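Local atomic coordinates of omega-class glutathione S-transferase (Bombyx mori, PDB entry 3WD6), a protein that binds glutathione and probably acts as a glutathione transferase and a glutathione-dependent dehydroascorbate reductase. Residues 48-53 / 104-109; 73-78 / 88-93; 136-141 / 236-241; 154-159 / 202-207. One frame throughout, in Å; residues are numbered along the deposited sequence.

Interaction 1 of 4, residues 48-53 / 104-109; sequences LNAKQI and PKRPLL. With EDO (1,2-ethanediol), chain H.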
# COMPACT_ATOMS: atom_id res chain seq x y z
N LEU A 48 10.89 -0.34 -0.14
CA LEU A 48 12.04 -1.25 -0.27
C LEU A 48 12.41 -1.47 -1.74
O LEU A 48 13.61 -1.47 -2.09
CB LEU A 48 11.76 -2.58 0.41
CG LEU A 48 11.62 -2.54 1.93
CD1 LEU A 48 10.99 -3.83 2.40
CD2 LEU A 48 12.97 -2.36 2.58
N ASN A 49 11.41 -1.65 -2.60
CA ASN A 49 11.69 -1.80 -4.03
C ASN A 49 12.37 -0.58 -4.62
O ASN A 49 13.41 -0.70 -5.27
CB ASN A 49 10.41 -2.09 -4.83
CG ASN A 49 9.83 -3.47 -4.55
OD1 ASN A 49 10.39 -4.25 -3.77
ND2 ASN A 49 8.70 -3.77 -5.19
N ALA A 50 11.78 0.59 -4.41
CA ALA A 50 12.29 1.80 -5.04
C ALA A 50 13.74 2.08 -4.62
O ALA A 50 14.57 2.55 -5.43
CB ALA A 50 11.38 2.98 -4.71
N LYS A 51 14.04 1.78 -3.35
CA LYS A 51 15.37 2.06 -2.78
C LYS A 51 16.35 0.92 -3.06
O LYS A 51 17.54 1.02 -2.78
CB LYS A 51 15.28 2.36 -1.27
CG LYS A 51 14.43 3.59 -0.92
CD LYS A 51 14.27 3.78 0.60
CE LYS A 51 15.47 4.46 1.24
NZ LYS A 51 15.76 5.82 0.66
N GLN A 52 15.83 -0.17 -3.62
CA GLN A 52 16.67 -1.31 -3.98
C GLN A 52 17.36 -1.92 -2.77
O GLN A 52 18.51 -2.36 -2.85
CB GLN A 52 17.73 -0.90 -5.00
CG GLN A 52 17.17 -0.05 -6.13
CD GLN A 52 17.32 -0.72 -7.47
OE1 GLN A 52 18.02 -0.20 -8.35
NE2 GLN A 52 16.66 -1.87 -7.65
N ILE A 53 16.66 -1.92 -1.63
CA ILE A 53 17.12 -2.59 -0.43
C ILE A 53 16.81 -4.08 -0.54
O ILE A 53 15.66 -4.48 -0.81
CB ILE A 53 16.40 -2.03 0.79
CG1 ILE A 53 16.88 -0.59 1.05
CG2 ILE A 53 16.60 -2.93 2.01
CD1 ILE A 53 15.80 0.34 1.67
N PRO A 104 20.31 5.99 2.69
CA PRO A 104 20.35 7.35 2.11
C PRO A 104 20.09 7.39 0.59
O PRO A 104 19.58 8.39 0.09
CB PRO A 104 21.79 7.82 2.41
CG PRO A 104 22.61 6.52 2.37
CD PRO A 104 21.67 5.44 2.95
N LYS A 105 20.45 6.35 -0.14
CA LYS A 105 20.18 6.36 -1.57
C LYS A 105 18.69 6.35 -1.91
O LYS A 105 17.88 5.76 -1.19
CB LYS A 105 20.91 5.21 -2.27
CG LYS A 105 22.42 5.42 -2.26
CD LYS A 105 23.15 4.23 -2.86
CE LYS A 105 24.57 4.19 -2.32
NZ LYS A 105 25.39 3.14 -3.01
N ARG A 106 18.36 7.02 -3.01
CA ARG A 106 16.97 7.17 -3.45
C ARG A 106 16.09 7.68 -2.28
O ARG A 106 15.18 6.99 -1.82
CB ARG A 106 16.44 5.85 -4.01
CG ARG A 106 15.06 5.94 -4.64
CD ARG A 106 15.14 6.51 -6.06
NE ARG A 106 13.90 6.25 -6.81
CZ ARG A 106 12.75 6.91 -6.61
NH1 ARG A 106 11.67 6.61 -7.34
NH2 ARG A 106 12.70 7.87 -5.67
N PRO A 107 16.36 8.89 -1.80
CA PRO A 107 15.56 9.41 -0.67
C PRO A 107 14.09 9.60 -1.06
O PRO A 107 13.79 10.24 -2.08
CB PRO A 107 16.21 10.76 -0.36
CG PRO A 107 16.90 11.17 -1.65
CD PRO A 107 17.34 9.88 -2.31
N LEU A 108 13.18 9.05 -0.25
CA LEU A 108 11.76 9.15 -0.54
C LEU A 108 11.16 10.46 -0.04
O LEU A 108 10.29 11.05 -0.70
CB LEU A 108 11.01 7.96 0.05
CG LEU A 108 11.51 6.65 -0.55
CD1 LEU A 108 10.80 5.44 0.05
CD2 LEU A 108 11.36 6.69 -2.09
N LEU A 109 11.62 10.91 1.12
CA LEU A 109 11.12 12.14 1.70
C LEU A 109 12.01 13.32 1.29
O LEU A 109 13.24 13.21 1.31
CB LEU A 109 11.03 12.02 3.23
CG LEU A 109 9.82 11.26 3.79
CD1 LEU A 109 10.03 10.79 5.23
CD2 LEU A 109 8.54 12.11 3.70
C1 EDO H . 14.35 -4.63 -4.77
O1 EDO H . 14.53 -4.07 -3.44
C2 EDO H . 13.62 -5.98 -4.70
O2 EDO H . 12.77 -6.18 -5.85
O HOH W 1 13.73 3.23 -8.06

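Interaction 2 of 4, residues 73-78 / 88-93; sequences SAFAKV and TIYESL. With GSH (glutathione), chain J.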
# COMPACT_ATOMS: atom_id res chain seq x y z
N SER A 73 5.15 -8.03 15.81
CA SER A 73 4.27 -6.89 15.52
C SER A 73 3.21 -6.72 16.63
O SER A 73 2.15 -7.36 16.61
CB SER A 73 3.62 -7.06 14.14
OG SER A 73 3.03 -5.85 13.68
N ALA A 74 3.50 -5.85 17.59
CA ALA A 74 2.71 -5.77 18.81
C ALA A 74 1.19 -5.65 18.62
O ALA A 74 0.42 -6.20 19.41
CB ALA A 74 3.24 -4.65 19.72
N PHE A 75 0.75 -4.94 17.59
CA PHE A 75 -0.70 -4.76 17.40
C PHE A 75 -1.33 -5.87 16.57
O PHE A 75 -2.47 -5.73 16.11
CB PHE A 75 -1.00 -3.41 16.75
CG PHE A 75 -0.33 -2.25 17.42
CD1 PHE A 75 0.01 -2.30 18.77
CD2 PHE A 75 -0.01 -1.09 16.69
CE1 PHE A 75 0.64 -1.23 19.39
CE2 PHE A 75 0.62 -0.02 17.30
CZ PHE A 75 0.95 -0.09 18.65
N ALA A 76 -0.60 -6.97 16.39
CA ALA A 76 -1.04 -8.06 15.50
C ALA A 76 -1.42 -7.58 14.08
O ALA A 76 -2.32 -8.12 13.44
CB ALA A 76 -2.19 -8.86 16.14
N LYS A 77 -0.69 -6.58 13.58
CA LYS A 77 -0.93 -6.07 12.24
C LYS A 77 0.26 -6.27 11.31
O LYS A 77 1.39 -6.54 11.78
CB LYS A 77 -1.28 -4.58 12.30
CG LYS A 77 -2.70 -4.31 12.78
CD LYS A 77 -2.88 -2.84 13.12
CE LYS A 77 -4.23 -2.61 13.77
NZ LYS A 77 -4.41 -1.20 14.21
N VAL A 78 -0.00 -6.14 10.01
CA VAL A 78 1.06 -5.99 9.01
C VAL A 78 0.97 -4.58 8.43
O VAL A 78 -0.12 -3.98 8.43
CB VAL A 78 0.95 -7.02 7.87
CG1 VAL A 78 1.35 -8.41 8.36
CG2 VAL A 78 -0.47 -7.03 7.29
N THR A 88 12.20 -5.22 15.73
CA THR A 88 11.21 -4.98 14.71
C THR A 88 10.57 -3.62 14.80
O THR A 88 10.48 -3.03 15.90
CB THR A 88 10.08 -6.01 14.77
OG1 THR A 88 9.40 -5.87 16.02
CG2 THR A 88 10.63 -7.44 14.58
N ILE A 89 10.11 -3.14 13.65
CA ILE A 89 9.34 -1.90 13.56
C ILE A 89 8.02 -2.23 12.88
O ILE A 89 7.97 -3.06 11.96
CB ILE A 89 10.09 -0.88 12.67
CG1 ILE A 89 11.46 -0.58 13.24
CG2 ILE A 89 9.28 0.41 12.54
CD1 ILE A 89 11.39 0.29 14.46
N TYR A 90 6.94 -1.60 13.32
CA TYR A 90 5.66 -1.78 12.65
C TYR A 90 4.95 -0.45 12.54
O TYR A 90 5.46 0.56 13.04
CB TYR A 90 4.79 -2.81 13.37
CG TYR A 90 4.87 -2.73 14.87
CD1 TYR A 90 5.90 -3.35 15.57
CD2 TYR A 90 3.92 -2.02 15.60
CE1 TYR A 90 5.98 -3.28 16.94
CE2 TYR A 90 4.00 -1.94 16.98
CZ TYR A 90 5.03 -2.57 17.64
OH TYR A 90 5.10 -2.48 19.01
N GLU A 91 3.78 -0.46 11.91
CA GLU A 91 3.11 0.76 11.44
C GLU A 91 3.76 1.21 10.14
O GLU A 91 4.91 1.66 10.14
CB GLU A 91 3.12 1.88 12.49
CG GLU A 91 2.19 1.60 13.66
CD GLU A 91 0.75 1.49 13.23
OE1 GLU A 91 0.23 2.44 12.58
OE2 GLU A 91 0.11 0.45 13.54
N SER A 92 3.02 1.05 9.05
CA SER A 92 3.57 1.18 7.71
C SER A 92 4.38 2.46 7.50
O SER A 92 5.50 2.41 6.98
CB SER A 92 2.45 1.08 6.67
OG SER A 92 1.55 2.17 6.78
N LEU A 93 3.81 3.60 7.90
CA LEU A 93 4.50 4.88 7.72
C LEU A 93 5.71 5.00 8.63
O LEU A 93 6.68 5.70 8.31
CB LEU A 93 3.55 6.06 7.96
CG LEU A 93 2.41 6.22 6.94
CD1 LEU A 93 1.60 7.48 7.23
CD2 LEU A 93 2.98 6.25 5.50
N1 GSH J . -1.91 1.76 10.84
CA1 GSH J . -1.36 0.47 10.39
C1 GSH J . -0.25 0.65 9.37
O11 GSH J . 0.69 -0.21 9.24
O12 GSH J . -0.24 1.71 8.65
CB1 GSH J . -2.51 -0.37 9.84
CG1 GSH J . -2.16 -1.61 9.08
CD1 GSH J . -3.30 -2.59 8.90
OE1 GSH J . -4.47 -2.26 9.06
N2 GSH J . -3.02 -3.95 8.53
CA2 GSH J . -4.16 -4.85 8.40
C2 GSH J . -4.06 -5.89 9.49
O2 GSH J . -2.96 -6.38 9.74
CB2 GSH J . -4.11 -5.53 7.07
SG2 GSH J . -4.64 -4.65 5.65
N3 GSH J . -5.24 -6.30 10.22
CA3 GSH J . -5.13 -7.31 11.27
C3 GSH J . -6.34 -8.13 11.51
O31 GSH J . -6.81 -8.83 10.58
O32 GSH J . -6.88 -8.12 12.65

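Interaction 3 of 4, residues 136-141 / 236-241; sequences ILKFSD and EAYTKK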
# COMPACT_ATOMS: atom_id res chain seq x y z
N ILE A 136 -16.73 -0.07 1.07
CA ILE A 136 -17.34 -0.74 -0.07
C ILE A 136 -17.02 -2.22 -0.03
O ILE A 136 -17.84 -3.07 -0.37
CB ILE A 136 -16.82 -0.16 -1.38
CG1 ILE A 136 -17.39 1.25 -1.58
CG2 ILE A 136 -17.16 -1.08 -2.55
CD1 ILE A 136 -17.13 1.85 -2.95
N LEU A 137 -15.81 -2.52 0.42
CA LEU A 137 -15.33 -3.88 0.51
C LEU A 137 -16.02 -4.72 1.59
O LEU A 137 -16.36 -5.87 1.33
CB LEU A 137 -13.81 -3.88 0.74
CG LEU A 137 -13.08 -5.19 0.49
CD1 LEU A 137 -13.22 -5.61 -0.96
CD2 LEU A 137 -11.61 -5.06 0.88
N LYS A 138 -16.25 -4.15 2.78
CA LYS A 138 -16.68 -4.95 3.95
C LYS A 138 -17.99 -4.52 4.62
O LYS A 138 -18.54 -5.28 5.43
CB LYS A 138 -15.58 -4.99 5.03
CG LYS A 138 -14.28 -5.67 4.62
CD LYS A 138 -13.51 -6.15 5.85
CE LYS A 138 -12.05 -6.48 5.52
NZ LYS A 138 -11.26 -6.90 6.73
N PHE A 139 -18.47 -3.32 4.32
CA PHE A 139 -19.69 -2.78 4.93
C PHE A 139 -20.49 -2.04 3.88
O PHE A 139 -21.05 -0.96 4.15
CB PHE A 139 -19.34 -1.85 6.10
CG PHE A 139 -18.13 -2.29 6.91
CD1 PHE A 139 -18.20 -3.38 7.77
CD2 PHE A 139 -16.91 -1.61 6.79
CE1 PHE A 139 -17.07 -3.78 8.50
CE2 PHE A 139 -15.79 -2.01 7.52
CZ PHE A 139 -15.86 -3.10 8.37
N SER A 140 -20.57 -2.63 2.69
CA SER A 140 -20.98 -1.93 1.47
C SER A 140 -22.35 -1.28 1.57
O SER A 140 -22.61 -0.25 0.93
CB SER A 140 -20.93 -2.87 0.26
OG SER A 140 -21.36 -2.21 -0.92
N ASP A 141 -23.23 -1.88 2.36
CA ASP A 141 -24.59 -1.39 2.49
C ASP A 141 -24.63 -0.02 3.17
O ASP A 141 -25.49 0.81 2.87
CB ASP A 141 -25.46 -2.40 3.25
CG ASP A 141 -25.49 -3.76 2.57
OD1 ASP A 141 -25.24 -3.82 1.34
OD2 ASP A 141 -25.75 -4.77 3.25
N GLU A 236 -13.76 -10.37 -3.96
CA GLU A 236 -15.05 -11.06 -4.02
C GLU A 236 -15.33 -11.77 -2.69
O GLU A 236 -16.42 -11.63 -2.14
CB GLU A 236 -15.13 -12.03 -5.20
CG GLU A 236 -16.54 -12.52 -5.51
CD GLU A 236 -17.52 -11.38 -5.81
OE1 GLU A 236 -17.92 -10.64 -4.86
OE2 GLU A 236 -17.91 -11.21 -6.99
N ALA A 237 -14.35 -12.49 -2.17
CA ALA A 237 -14.52 -13.17 -0.89
C ALA A 237 -15.12 -12.25 0.17
O ALA A 237 -16.02 -12.66 0.90
CB ALA A 237 -13.20 -13.74 -0.38
N TYR A 238 -14.65 -11.01 0.24
CA TYR A 238 -15.12 -10.09 1.27
C TYR A 238 -16.58 -9.71 1.08
O TYR A 238 -17.36 -9.68 2.04
CB TYR A 238 -14.25 -8.82 1.31
CG TYR A 238 -12.89 -9.07 1.91
CD1 TYR A 238 -11.86 -9.58 1.14
CD2 TYR A 238 -12.65 -8.82 3.25
CE1 TYR A 238 -10.60 -9.82 1.69
CE2 TYR A 238 -11.39 -9.06 3.82
CZ TYR A 238 -10.37 -9.56 3.03
OH TYR A 238 -9.12 -9.80 3.59
N THR A 239 -16.94 -9.41 -0.16
CA THR A 239 -18.28 -8.95 -0.46
C THR A 239 -19.30 -10.08 -0.25
O THR A 239 -20.50 -9.84 -0.07
CB THR A 239 -18.35 -8.35 -1.89
OG1 THR A 239 -17.40 -7.28 -2.00
CG2 THR A 239 -19.76 -7.83 -2.21
N LYS A 240 -18.80 -11.32 -0.23
CA LYS A 240 -19.64 -12.48 0.04
C LYS A 240 -19.51 -12.93 1.50
O LYS A 240 -20.25 -13.80 1.95
CB LYS A 240 -19.29 -13.62 -0.91
CG LYS A 240 -19.72 -13.36 -2.34
CD LYS A 240 -19.28 -14.50 -3.25
CE LYS A 240 -19.66 -14.22 -4.70
NZ LYS A 240 -18.98 -15.15 -5.66
N LYS A 241 -18.57 -12.32 2.22
CA LYS A 241 -18.28 -12.69 3.61
C LYS A 241 -17.58 -14.06 3.68
O LYS A 241 -17.60 -14.73 4.72
CB LYS A 241 -19.57 -12.69 4.44
CG LYS A 241 -20.43 -11.42 4.30
CD LYS A 241 -19.96 -10.29 5.21
CE LYS A 241 -20.78 -9.02 5.00
NZ LYS A 241 -21.03 -8.29 6.28

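Interaction 4 of 4, residues 154-159 / 202-207; sequences ALDFIQ and PSKYSL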
# COMPACT_ATOMS: atom_id res chain seq x y z
N ALA A 154 -11.06 14.19 -1.80
CA ALA A 154 -9.75 13.60 -1.65
C ALA A 154 -9.02 13.62 -2.99
O ALA A 154 -7.89 14.12 -3.10
CB ALA A 154 -9.87 12.18 -1.10
N LEU A 155 -9.68 13.10 -4.02
CA LEU A 155 -9.09 13.07 -5.35
C LEU A 155 -8.79 14.49 -5.85
O LEU A 155 -7.70 14.76 -6.35
CB LEU A 155 -10.00 12.34 -6.33
CG LEU A 155 -10.40 10.92 -5.89
CD1 LEU A 155 -11.44 10.36 -6.84
CD2 LEU A 155 -9.18 10.01 -5.79
N ASP A 156 -9.76 15.40 -5.69
CA ASP A 156 -9.59 16.78 -6.13
C ASP A 156 -8.31 17.37 -5.55
O ASP A 156 -7.51 17.98 -6.26
CB ASP A 156 -10.79 17.66 -5.72
CG ASP A 156 -12.07 17.30 -6.45
OD1 ASP A 156 -11.99 16.66 -7.53
OD2 ASP A 156 -13.16 17.67 -5.95
N PHE A 157 -8.15 17.19 -4.24
CA PHE A 157 -7.03 17.80 -3.52
C PHE A 157 -5.72 17.25 -4.07
O PHE A 157 -4.79 18.02 -4.37
CB PHE A 157 -7.14 17.52 -2.02
CG PHE A 157 -6.02 18.11 -1.21
CD1 PHE A 157 -6.12 19.41 -0.72
CD2 PHE A 157 -4.88 17.37 -0.91
CE1 PHE A 157 -5.10 19.97 0.04
CE2 PHE A 157 -3.86 17.92 -0.14
CZ PHE A 157 -3.97 19.23 0.34
N ILE A 158 -5.66 15.93 -4.22
CA ILE A 158 -4.43 15.29 -4.68
C ILE A 158 -4.08 15.71 -6.12
O ILE A 158 -2.95 16.15 -6.38
CB ILE A 158 -4.52 13.78 -4.53
CG1 ILE A 158 -4.68 13.44 -3.05
CG2 ILE A 158 -3.28 13.12 -5.12
CD1 ILE A 158 -4.86 11.96 -2.75
N GLN A 159 -5.05 15.60 -7.02
CA GLN A 159 -4.86 16.08 -8.38
C GLN A 159 -4.36 17.52 -8.41
O GLN A 159 -3.44 17.84 -9.16
CB GLN A 159 -6.14 15.97 -9.19
CG GLN A 159 -5.96 16.19 -10.69
CD GLN A 159 -7.19 15.74 -11.46
OE1 GLN A 159 -7.11 14.90 -12.38
NE2 GLN A 159 -8.33 16.28 -11.08
N PRO A 202 -13.54 11.03 -16.83
CA PRO A 202 -12.25 11.26 -17.50
C PRO A 202 -11.95 12.71 -17.86
O PRO A 202 -10.80 13.02 -18.14
CB PRO A 202 -12.36 10.41 -18.78
CG PRO A 202 -13.50 9.48 -18.54
CD PRO A 202 -14.44 10.20 -17.64
N SER A 203 -12.94 13.60 -17.89
CA SER A 203 -12.60 15.01 -18.09
C SER A 203 -12.08 15.60 -16.78
O SER A 203 -10.94 16.12 -16.71
CB SER A 203 -13.79 15.81 -18.65
OG SER A 203 -14.82 15.99 -17.69
N LYS A 204 -12.90 15.50 -15.73
CA LYS A 204 -12.53 15.97 -14.40
C LYS A 204 -11.18 15.39 -13.91
O LYS A 204 -10.34 16.12 -13.36
CB LYS A 204 -13.64 15.63 -13.40
CG LYS A 204 -13.59 16.46 -12.11
CD LYS A 204 -14.89 16.32 -11.31
CE LYS A 204 -14.95 17.38 -10.21
NZ LYS A 204 -16.08 17.15 -9.25
N TYR A 205 -10.95 14.11 -14.14
CA TYR A 205 -9.80 13.47 -13.53
C TYR A 205 -8.75 13.01 -14.53
O TYR A 205 -7.95 12.11 -14.24
CB TYR A 205 -10.26 12.34 -12.60
CG TYR A 205 -11.03 12.87 -11.40
CD1 TYR A 205 -10.37 13.54 -10.37
CD2 TYR A 205 -12.41 12.74 -11.32
CE1 TYR A 205 -11.07 14.03 -9.27
CE2 TYR A 205 -13.12 13.24 -10.23
CZ TYR A 205 -12.44 13.88 -9.21
OH TYR A 205 -13.13 14.38 -8.12
N SER A 206 -8.70 13.66 -15.69
CA SER A 206 -7.76 13.24 -16.71
C SER A 206 -6.31 13.32 -16.24
O SER A 206 -5.48 12.48 -16.60
CB SER A 206 -7.96 14.02 -18.02
OG SER A 206 -7.23 15.23 -18.00
N LEU A 207 -5.98 14.31 -15.43
CA LEU A 207 -4.60 14.43 -14.97
C LEU A 207 -4.28 13.29 -14.01
O LEU A 207 -3.20 12.69 -14.07
CB LEU A 207 -4.36 15.78 -14.30
CG LEU A 207 -2.91 15.94 -13.83
CD1 LEU A 207 -1.96 15.96 -15.03
CD2 LEU A 207 -2.74 17.20 -12.97

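Interaction 1 of 4, residues 48-53 / 104-109
The Arg106 guanidinium has the methyl group of Ala50 over one face, a loose approach with Ala50 CB 4.5 Å from Arg106 NH1. Its NE instead reaches a water, 3.3 Å away, that donates to Ala50 O and so ties the last turn of helix 39-51 to the arginine. NH1 is held by the carbonyl of Pro175. The first torsion sets CG opposite the backbone N (chi1 -173°) and 3.5 Å from Ala50 O; a bend at the second then turns CD and the guanidinium toward Ala50 and the water.

The two other flat groups, the peptide carbonyls of Lys105 and Arg106, are gripped together by Lys51. Its ammonium nitrogen NZ donates to Lys105 O at 2.8 Å, approaching at a C=O...N angle of 150° and tilted from the carbonyl plane. The same NZ lies 2.8 Å from Arg106 O, but here it stands well above the plane, at a C=O...N angle of 114°. Bends at the third and fourth torsions curl the lysine so that NZ meets both carbonyls; Tyr103 O and a salt bridge to Asp100 add further partners. The buried amine is thus satisfied by backbone and carboxylate together. The Leu108 side chain slants across the lysine methylenes, CD1 3.9 Å from Lys51 CD.

Gln52 takes positive phi and Ile53 N returns to Leu48 O at 3.1 Å, a Schellman motif. Lys51, in the last turn before it, holds the loop following helix 92-102 against the first long helix of the thioredoxin-like domain of a glutathione transferase.

Interaction 2 of 4, residues 73-78 / 88-93
Phe75 and Tyr90 pack beside the glutathione site of the thioredoxin-like domain, where the loop leading to Pro79 and the turn between strand 87-90 and helix 92-102 jointly hold the tripeptide. The two rings form a T-shaped pair: the CE2 edge of Tyr90 points at the centre of the Phe75 face, with centroids 5.2 Å apart and planes at 79°. Tyr90 reaches this place with CG in the crowded position between backbone N and carbonyl carbon (chi1 39°). One of its faces lies over the turn from Ser73 to Ala76, Ala74 N sitting 3.6 Å from Tyr90 CE1, off toward the rim. Glu91 meets Phe75 at the ring edge, in plane, with Glu91 OE2 3.5 Å from Phe75 CD2. Within the loop, Ser73 OG donates to Lys77 O at 2.6 Å, fixing the backbone just ahead of Val78.

That residue pairs with glutathione like a neighbouring strand: Val78 N donates to GSH O2 at 3.0 Å and GSH N2 donates to Val78 O at 2.9 Å. On the other segment Glu91 OE1 accepts from the amine N1 of GSH at 2.8 Å. The adjoining carboxylate is clasped by Ser92, whose N donates to GSH O11 at 2.7 Å and whose OG donates to O12. Arg43 also hydrogen-bonds that hydroxyl.

With its carboxylate at the start of helix 92-102, the ligand probably gains from the helix dipole. The amine faces the Glu91 carboxylate, so both charged groups on the alpha carbon of the gamma-glutamyl unit are probably matched electrostatically, while Phe75 of the aromatic pair borders the carboxylate whose OE1 takes the amine.

Interaction 3 of 4, residues 136-141 / 236-241
Leu137 and Tyr238 make the close-packed part of this contact, where the last turns of two helices meet. Leu137 CG rests 3.9 Å from Tyr238 CB, and its CD2 branch extends over one face of the phenol ring. The leucine chain swings CG anti to its own amide nitrogen (chi1 -164°), which brings the isobutyl group across to the tyrosine at an oblique angle. Backbone joins in, Leu137 O lying 3.6 Å from Tyr238 CB. Lys138 adds to the packing, running extended alongside the tyrosine and pointing the same way, with Lys138 CG 3.8 Å from Tyr238 CD2. Phe234, one turn earlier, meets the same ring with its own.

Both helices, 127-138 and 228-240, belong to the all-helical C-terminal part of the glutathione transferase fold, and they finish here together, the second in a Schellman motif at Lys241. Two of the side chains lie near the glutathione site: Tyr238 is about 8 Å from Cys38, side chain to side chain, and the Lys138 side chain about 6 Å from the bound glutathione. This is consistent with the C-terminal helix bordering the substrate cleft in omega enzymes.

Toward solvent the fit slackens. At exposed Thr239, OG1 lies 3.8 Å from Leu137 O. Lys241, bent at its second and fourth torsions, reaches toward the end of helix 127-138, yet Lys241 NZ stays 4.0 Å from Lys138 O and 6.6 Å from Asp141 OD2.

Interaction 4 of 4, residues 154-159 / 202-207
Tyr205 and Asp156 meet through their polar ends, the planes of phenol ring and carboxylate nearly parallel (10° apart) although the side chains themselves run at a slant to one another. The hydroxyl donates to Asp156 OD1 at 2.6 Å, reaching the oxygen from above the carboxylate plane. A weak bond also links Tyr205 OH to His152 O. Lys204 sends its extended chain past the ring toward the same acid, but its NZ is still 4.4 Å from Asp156 OD2, beyond a salt bridge. On the ring carbon next to the hydroxyl-bearing one, Leu155 CB touches Tyr205 CE1 at 3.6 Å, giving the phenol an apolar footing on the helix.

Gln159 carries the other half. Its extended chain, leaving the helix with CG anti to N (chi1 -169°), carries the amide out to Tyr205, Gln159 NE2 lying 3.5 Å from Tyr205 CD1. Amide and ring planes are 20° apart. The amide nitrogen donates to Lys204 O at 3.0 Å. The oxygen accepts from Leu208 N, one residue past the segment, so the amide is clamped at both ends. Leu207 CB lies 4.0 Å from Gln159 CG, closing over its methylene chain.

Tyr205 occupies the N-cap position of helix 206-216. Through its bonds to Lys204 O and Leu208 N, the glutamine joins the start of that helix to the flank of helix 145-165. Leu155 continues inward to Ile129 of helix 127-138 and Phe186 of helix 177-189, leaving this contact on the outer side of the helical domain.

Interaction 2 is nested along the chain inside the loop closed by interaction 1. Both belong to the thioredoxin-like part, with centres 20 Å apart; interaction 2 includes the start of helix 92-102, and interaction 1 the loop after its end. Interactions 3 and 4 follow in the helical part, interaction 4 nested inside interaction 3, with centres 26 Å apart on the successive helices 127-138 and 145-165. No two contacts touch. Interaction 2 carries the glutathione, while interaction 3, its centre 25 Å away, puts Lys138 about 6 Å from the ligand, consistent with a glutathione cleft between the two parts, as in other glutathione transferases. Interactions 1 and 3 fall on opposite sides of the chain's centre, and interaction 4 is remote from the ligand.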